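Local coordinates for protein purine nucleoside phosphorylase (Caulobacter vibrioides, PDB 1XFJ) that probably acts as a purine nucleoside phosphorylase of the YfiH/LACC1 family, splitting inosine and methylthioadenosine with phosphate, and may also deaminate adenosine, at residues Ala157-Val162 / Ala217-Arg222; Gly19-Phe24 / Ala60-Gly65. One frame throughout, in Å; residues are numbered along the deposited sequence.

Contact 1: residues Ala157-Val162 / Ala217-Arg222; sequences ANITGV and AGVERR
V219 overlaps I159 with one methyl and the peptide beyond it with the other: its CG2 meets I159 CG2 at 4.0 Å, while its CG1 lies 3.4 Å from I159 O. The two residues lead into a parallel strand pair, 160-163 and 221-224, at the edge of the six-stranded mixed sheet, where 221-224 is the outermost strand. Because V219 CG1 is anti to its own nitrogen (chi1 -179°), it is carried toward the start of strand 160-163 and lies 3.6 Å from G161 N. I159 and V219 also both reach helix 141-151, at M149 and V146 respectively, so their contact continues under that helix.

The pairing is direct at G161, whose N-H donates to R221 O at 2.9 Å with an angle of 166° at the hydrogen. Just ahead of the paired residues, I159 O and E220 N are 4.2 Å apart, too far for a direct bond, and a water bridges them: it donates to I159 O and accepts from E220 N, at 2.8 Å in each case. On the other face from V219, T160 OG1 lies against the aliphatic part of R221, equally near CB and CD.

The strand 221-224 follows closely on helix 206-216, whose end is closed by a Schellman motif with G218 at positive phi. R222 turns back over that helix, touching L211, L214 and A215. Its NH1 makes a bent bond to V219 O at 2.9 Å, in the carbonyl plane on a lone pair, with the oxygen 24° out of the guanidinium plane.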
loop_
_atom_site.group_PDB
_atom_site.type_symbol
_atom_site.label_atom_id
_atom_site.label_comp_id
_atom_site.label_asym_id
_atom_site.label_seq_id
_atom_site.Cartn_x
_atom_site.Cartn_y
_atom_site.Cartn_z
ATOM N N ALA A 157 -15.719 -13.551 3.063
ATOM C CA ALA A 157 -16.889 -12.832 3.558
ATOM C C ALA A 157 -16.735 -12.186 4.935
ATOM O O ALA A 157 -17.643 -11.495 5.397
ATOM C CB ALA A 157 -18.103 -13.761 3.558
ATOM N N ASN A 158 -15.603 -12.401 5.594
ATOM C CA ASN A 158 -15.398 -11.803 6.908
ATOM C C ASN A 158 -14.199 -10.862 6.917
ATOM O O ASN A 158 -13.786 -10.378 7.969
ATOM C CB ASN A 158 -15.196 -12.889 7.964
ATOM C CG ASN A 158 -15.658 -12.449 9.338
ATOM O OD1 ASN A 158 -16.846 -12.199 9.552
ATOM N ND2 ASN A 158 -14.722 -12.344 10.275
ATOM N N ILE A 159 -13.648 -10.595 5.737
ATOM C CA ILE A 159 -12.487 -9.722 5.621
ATOM C C ILE A 159 -12.837 -8.256 5.394
ATOM O O ILE A 159 -13.780 -7.936 4.672
ATOM C CB ILE A 159 -11.565 -10.183 4.456
ATOM C CG1 ILE A 159 -10.907 -11.515 4.806
ATOM C CG2 ILE A 159 -10.505 -9.117 4.164
ATOM C CD1 ILE A 159 -10.174 -12.160 3.638
ATOM N N THR A 160 -12.081 -7.372 6.039
ATOM C CA THR A 160 -12.255 -5.934 5.860
ATOM C C THR A 160 -10.991 -5.488 5.127
ATOM O O THR A 160 -9.879 -5.887 5.490
ATOM C CB THR A 160 -12.362 -5.185 7.211
ATOM O OG1 THR A 160 -13.607 -5.510 7.841
ATOM C CG2 THR A 160 -12.297 -3.675 7.001
ATOM N N GLY A 161 -11.166 -4.684 4.083
ATOM C CA GLY A 161 -10.029 -4.211 3.313
ATOM C C GLY A 161 -10.113 -2.719 3.066
ATOM O O GLY A 161 -11.146 -2.211 2.627
ATOM N N VAL A 162 -9.023 -2.014 3.344
ATOM C CA VAL A 162 -8.992 -0.571 3.169
ATOM C C VAL A 162 -7.848 -0.117 2.280
ATOM O O VAL A 162 -6.706 -0.550 2.449
ATOM C CB VAL A 162 -8.858 0.145 4.529
ATOM C CG1 VAL A 162 -8.763 1.651 4.324
ATOM C CG2 VAL A 162 -10.040 -0.208 5.414
ATOM N N ALA A 217 -13.025 -10.006 -4.979
ATOM C CA ALA A 217 -12.357 -11.019 -4.167
ATOM C C ALA A 217 -13.214 -11.445 -2.971
ATOM O O ALA A 217 -12.774 -12.222 -2.126
ATOM C CB ALA A 217 -11.010 -10.493 -3.676
ATOM N N GLY A 218 -14.436 -10.926 -2.899
ATOM C CA GLY A 218 -15.322 -11.282 -1.805
ATOM C C GLY A 218 -15.240 -10.398 -0.573
ATOM O O GLY A 218 -15.886 -10.680 0.437
ATOM N N VAL A 219 -14.454 -9.330 -0.645
ATOM C CA VAL A 219 -14.307 -8.409 0.483
ATOM C C VAL A 219 -15.467 -7.422 0.457
ATOM O O VAL A 219 -15.500 -6.502 -0.365
ATOM C CB VAL A 219 -12.962 -7.654 0.406
ATOM C CG1 VAL A 219 -12.811 -6.719 1.599
ATOM C CG2 VAL A 219 -11.816 -8.657 0.371
ATOM N N GLU A 220 -16.410 -7.618 1.375
ATOM C CA GLU A 220 -17.616 -6.804 1.449
ATOM C C GLU A 220 -17.520 -5.510 2.254
ATOM O O GLU A 220 -18.328 -4.602 2.065
ATOM C CB GLU A 220 -18.763 -7.663 1.986
ATOM C CG GLU A 220 -19.004 -8.928 1.166
ATOM C CD GLU A 220 -20.159 -9.762 1.683
ATOM O OE1 GLU A 220 -21.285 -9.228 1.764
ATOM O OE2 GLU A 220 -19.944 -10.952 2.002
ATOM N N ARG A 221 -16.546 -5.433 3.154
ATOM C CA ARG A 221 -16.344 -4.241 3.977
ATOM C C ARG A 221 -15.076 -3.574 3.477
ATOM O O ARG A 221 -13.974 -4.055 3.726
ATOM C CB ARG A 221 -16.196 -4.638 5.443
ATOM C CG ARG A 221 -17.439 -5.300 6.000
ATOM C CD ARG A 221 -17.180 -5.963 7.343
ATOM N NE ARG A 221 -18.420 -6.484 7.909
ATOM C CZ ARG A 221 -19.373 -5.723 8.440
ATOM N NH1 ARG A 221 -19.224 -4.407 8.486
ATOM N NH2 ARG A 221 -20.480 -6.277 8.909
ATOM N N ARG A 222 -15.236 -2.453 2.783
ATOM C CA ARG A 222 -14.092 -1.773 2.201
ATOM C C ARG A 222 -14.284 -0.271 2.070
ATOM O O ARG A 222 -15.400 0.242 2.182
ATOM C CB ARG A 222 -13.838 -2.357 0.814
ATOM C CG ARG A 222 -15.085 -2.325 -0.058
ATOM C CD ARG A 222 -14.906 -3.033 -1.391
ATOM N NE ARG A 222 -16.055 -2.808 -2.267
ATOM C CZ ARG A 222 -17.168 -3.537 -2.262
ATOM N NH1 ARG A 222 -17.303 -4.563 -1.430
ATOM N NH2 ARG A 222 -18.162 -3.224 -3.084
HETATM O O HOH W 1 -15.996 -9.319 3.558
#

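Contact 2: residues Gly19-Phe24 / Ala60-Gly65; sequences GVKHAF and ARWFGG
This is a strand-to-helix contact built on a cation-pi pair: K21 of strand 20-25 reaches over the indole of W62, at the C-terminal end of helix 49-62. K21 NZ is 4.3 Å from the centroid of the six-membered ring and 18° off its normal, and CE is closer to that centroid, at 3.7 Å, adding a CH-pi contact over the same face. A bend at the last torsion (chi4 64°) turns NZ away from W62 O, which a fully extended chain would run into, and keeps it over the ring. CE, not the ammonium nitrogen, lies against W62 O at 3.2 Å, beside the last helical turn, closed by a Schellman motif with G64 at positive phi.

Strand 20-25 belongs to the five-stranded mixed sheet of the alpha-beta-beta-alpha fold; K21 and A23 face this helix end, while H22 and F24 point to the second sheet, where both touch L118. A23 CB approaches W62 CH2 obliquely at 3.4 Å. The same CH2 has H22 O at the ring edge, near its plane, an oxygen that accepts from Q10 NE2.

W62 and F63 stand nearly at right angles, the indole edge directed at the phenyl face, with W62 CE3 3.6 Å above the centre of the F63 ring. The phenyl edge is turned to the strand, with F63 CE1 3.5 Å from K21 O, and the ring extends to A256 and T258 of the adjoining strand 253-259.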
loop_
_atom_site.group_PDB
_atom_site.type_symbol
_atom_site.label_atom_id
_atom_site.label_comp_id
_atom_site.label_asym_id
_atom_site.label_seq_id
_atom_site.Cartn_x
_atom_site.Cartn_y
_atom_site.Cartn_z
ATOM N N GLY A 19 -6.953 -5.407 19.503
ATOM C CA GLY A 19 -5.870 -6.342 19.261
ATOM C C GLY A 19 -5.294 -6.212 17.867
ATOM O O GLY A 19 -4.504 -7.046 17.432
ATOM N N VAL A 20 -5.709 -5.167 17.159
ATOM C CA VAL A 20 -5.225 -4.906 15.809
ATOM C C VAL A 20 -4.792 -3.448 15.719
ATOM O O VAL A 20 -5.510 -2.547 16.153
ATOM C CB VAL A 20 -6.321 -5.159 14.746
ATOM C CG1 VAL A 20 -5.811 -4.756 13.364
ATOM C CG2 VAL A 20 -6.723 -6.620 14.748
ATOM N N LYS A 21 -3.610 -3.218 15.164
ATOM C CA LYS A 21 -3.116 -1.859 15.020
ATOM C C LYS A 21 -2.754 -1.670 13.554
ATOM O O LYS A 21 -2.119 -2.533 12.953
ATOM C CB LYS A 21 -1.891 -1.646 15.921
ATOM C CG LYS A 21 -1.572 -0.183 16.200
ATOM C CD LYS A 21 -0.506 -0.049 17.284
ATOM C CE LYS A 21 -0.246 1.410 17.638
ATOM N NZ LYS A 21 -1.444 2.060 18.228
ATOM N N HIS A 22 -3.180 -0.549 12.979
ATOM C CA HIS A 22 -2.920 -0.265 11.571
ATOM C C HIS A 22 -2.590 1.203 11.395
ATOM O O HIS A 22 -2.879 2.023 12.265
ATOM C CB HIS A 22 -4.167 -0.545 10.742
ATOM C CG HIS A 22 -5.192 0.541 10.834
ATOM N ND1 HIS A 22 -5.436 1.423 9.802
ATOM C CD2 HIS A 22 -5.994 0.925 11.855
ATOM C CE1 HIS A 22 -6.345 2.303 10.185
ATOM N NE2 HIS A 22 -6.699 2.024 11.426
ATOM N N ALA A 23 -2.018 1.534 10.243
ATOM C CA ALA A 23 -1.685 2.914 9.950
ATOM C C ALA A 23 -1.147 3.101 8.548
ATOM O O ALA A 23 -0.395 2.273 8.039
ATOM C CB ALA A 23 -0.666 3.436 10.954
ATOM N N PHE A 24 -1.575 4.193 7.925
ATOM C CA PHE A 24 -1.098 4.582 6.607
ATOM C C PHE A 24 -0.244 5.787 6.994
ATOM O O PHE A 24 -0.769 6.839 7.351
ATOM C CB PHE A 24 -2.262 5.014 5.712
ATOM C CG PHE A 24 -3.202 3.895 5.356
ATOM C CD1 PHE A 24 -2.833 2.927 4.424
ATOM C CD2 PHE A 24 -4.450 3.797 5.965
ATOM C CE1 PHE A 24 -3.699 1.875 4.103
ATOM C CE2 PHE A 24 -5.321 2.753 5.653
ATOM C CZ PHE A 24 -4.944 1.788 4.719
ATOM N N ALA A 60 8.231 1.102 13.530
ATOM C CA ALA A 60 8.138 -0.128 14.305
ATOM C C ALA A 60 7.805 0.216 15.755
ATOM O O ALA A 60 7.006 -0.466 16.395
ATOM C CB ALA A 60 9.457 -0.895 14.236
ATOM N N ARG A 61 8.413 1.283 16.267
ATOM C CA ARG A 61 8.168 1.706 17.643
ATOM C C ARG A 61 6.736 2.208 17.842
ATOM O O ARG A 61 6.163 2.060 18.925
ATOM C CB ARG A 61 9.160 2.799 18.049
ATOM C CG ARG A 61 9.123 3.128 19.530
ATOM C CD ARG A 61 9.578 1.935 20.356
ATOM N NE ARG A 61 9.427 2.162 21.791
ATOM C CZ ARG A 61 8.256 2.282 22.411
ATOM N NH1 ARG A 61 7.126 2.197 21.720
ATOM N NH2 ARG A 61 8.216 2.490 23.721
ATOM N N TRP A 62 6.164 2.808 16.802
ATOM C CA TRP A 62 4.792 3.308 16.871
ATOM C C TRP A 62 3.866 2.124 17.139
ATOM O O TRP A 62 2.874 2.242 17.863
ATOM C CB TRP A 62 4.397 3.967 15.547
ATOM C CG TRP A 62 3.003 4.543 15.537
ATOM C CD1 TRP A 62 2.624 5.783 15.965
ATOM C CD2 TRP A 62 1.810 3.895 15.079
ATOM N NE1 TRP A 62 1.269 5.950 15.799
ATOM C CE2 TRP A 62 0.744 4.807 15.257
ATOM C CE3 TRP A 62 1.537 2.634 14.537
ATOM C CZ2 TRP A 62 -0.574 4.496 14.911
ATOM C CZ3 TRP A 62 0.222 2.323 14.192
ATOM C CH2 TRP A 62 -0.816 3.255 14.383
ATOM N N PHE A 63 4.213 0.982 16.551
ATOM C CA PHE A 63 3.438 -0.247 16.693
ATOM C C PHE A 63 3.709 -0.965 18.007
ATOM O O PHE A 63 3.014 -1.925 18.346
ATOM C CB PHE A 63 3.744 -1.197 15.532
ATOM C CG PHE A 63 3.024 -0.856 14.262
ATOM C CD1 PHE A 63 1.665 -1.131 14.126
ATOM C CD2 PHE A 63 3.696 -0.259 13.203
ATOM C CE1 PHE A 63 0.988 -0.816 12.952
ATOM C CE2 PHE A 63 3.027 0.062 12.021
ATOM C CZ PHE A 63 1.669 -0.218 11.895
ATOM N N GLY A 64 4.725 -0.507 18.731
ATOM C CA GLY A 64 5.072 -1.119 20.001
ATOM C C GLY A 64 6.098 -2.225 19.849
ATOM O O GLY A 64 6.329 -3.002 20.776
ATOM N N GLY A 65 6.723 -2.299 18.679
ATOM C CA GLY A 65 7.715 -3.331 18.448
ATOM C C GLY A 65 9.075 -2.775 18.079
ATOM O O GLY A 65 9.378 -1.613 18.352
#

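From the N terminus, contact 2 comes first: strand 20-25 meets the end of helix 49-62, closing a loop of 35 residues that is mostly irregular outside that helix. It is complete before contact 1 opens, so the two are in series and neither nest nor cross. Contact 1 closes a longer loop of 54 residues, between strands 160-163 and 221-224, which carries helices 176-185 and 206-216 and a small three-stranded sheet. Contact 2 ties a helix end to the five-stranded sheet; contact 1 joins two strands of the six-stranded one. Their centres are 21 Å apart, yet the sheets meet where F24 CZ packs 3.7 Å from V162 O.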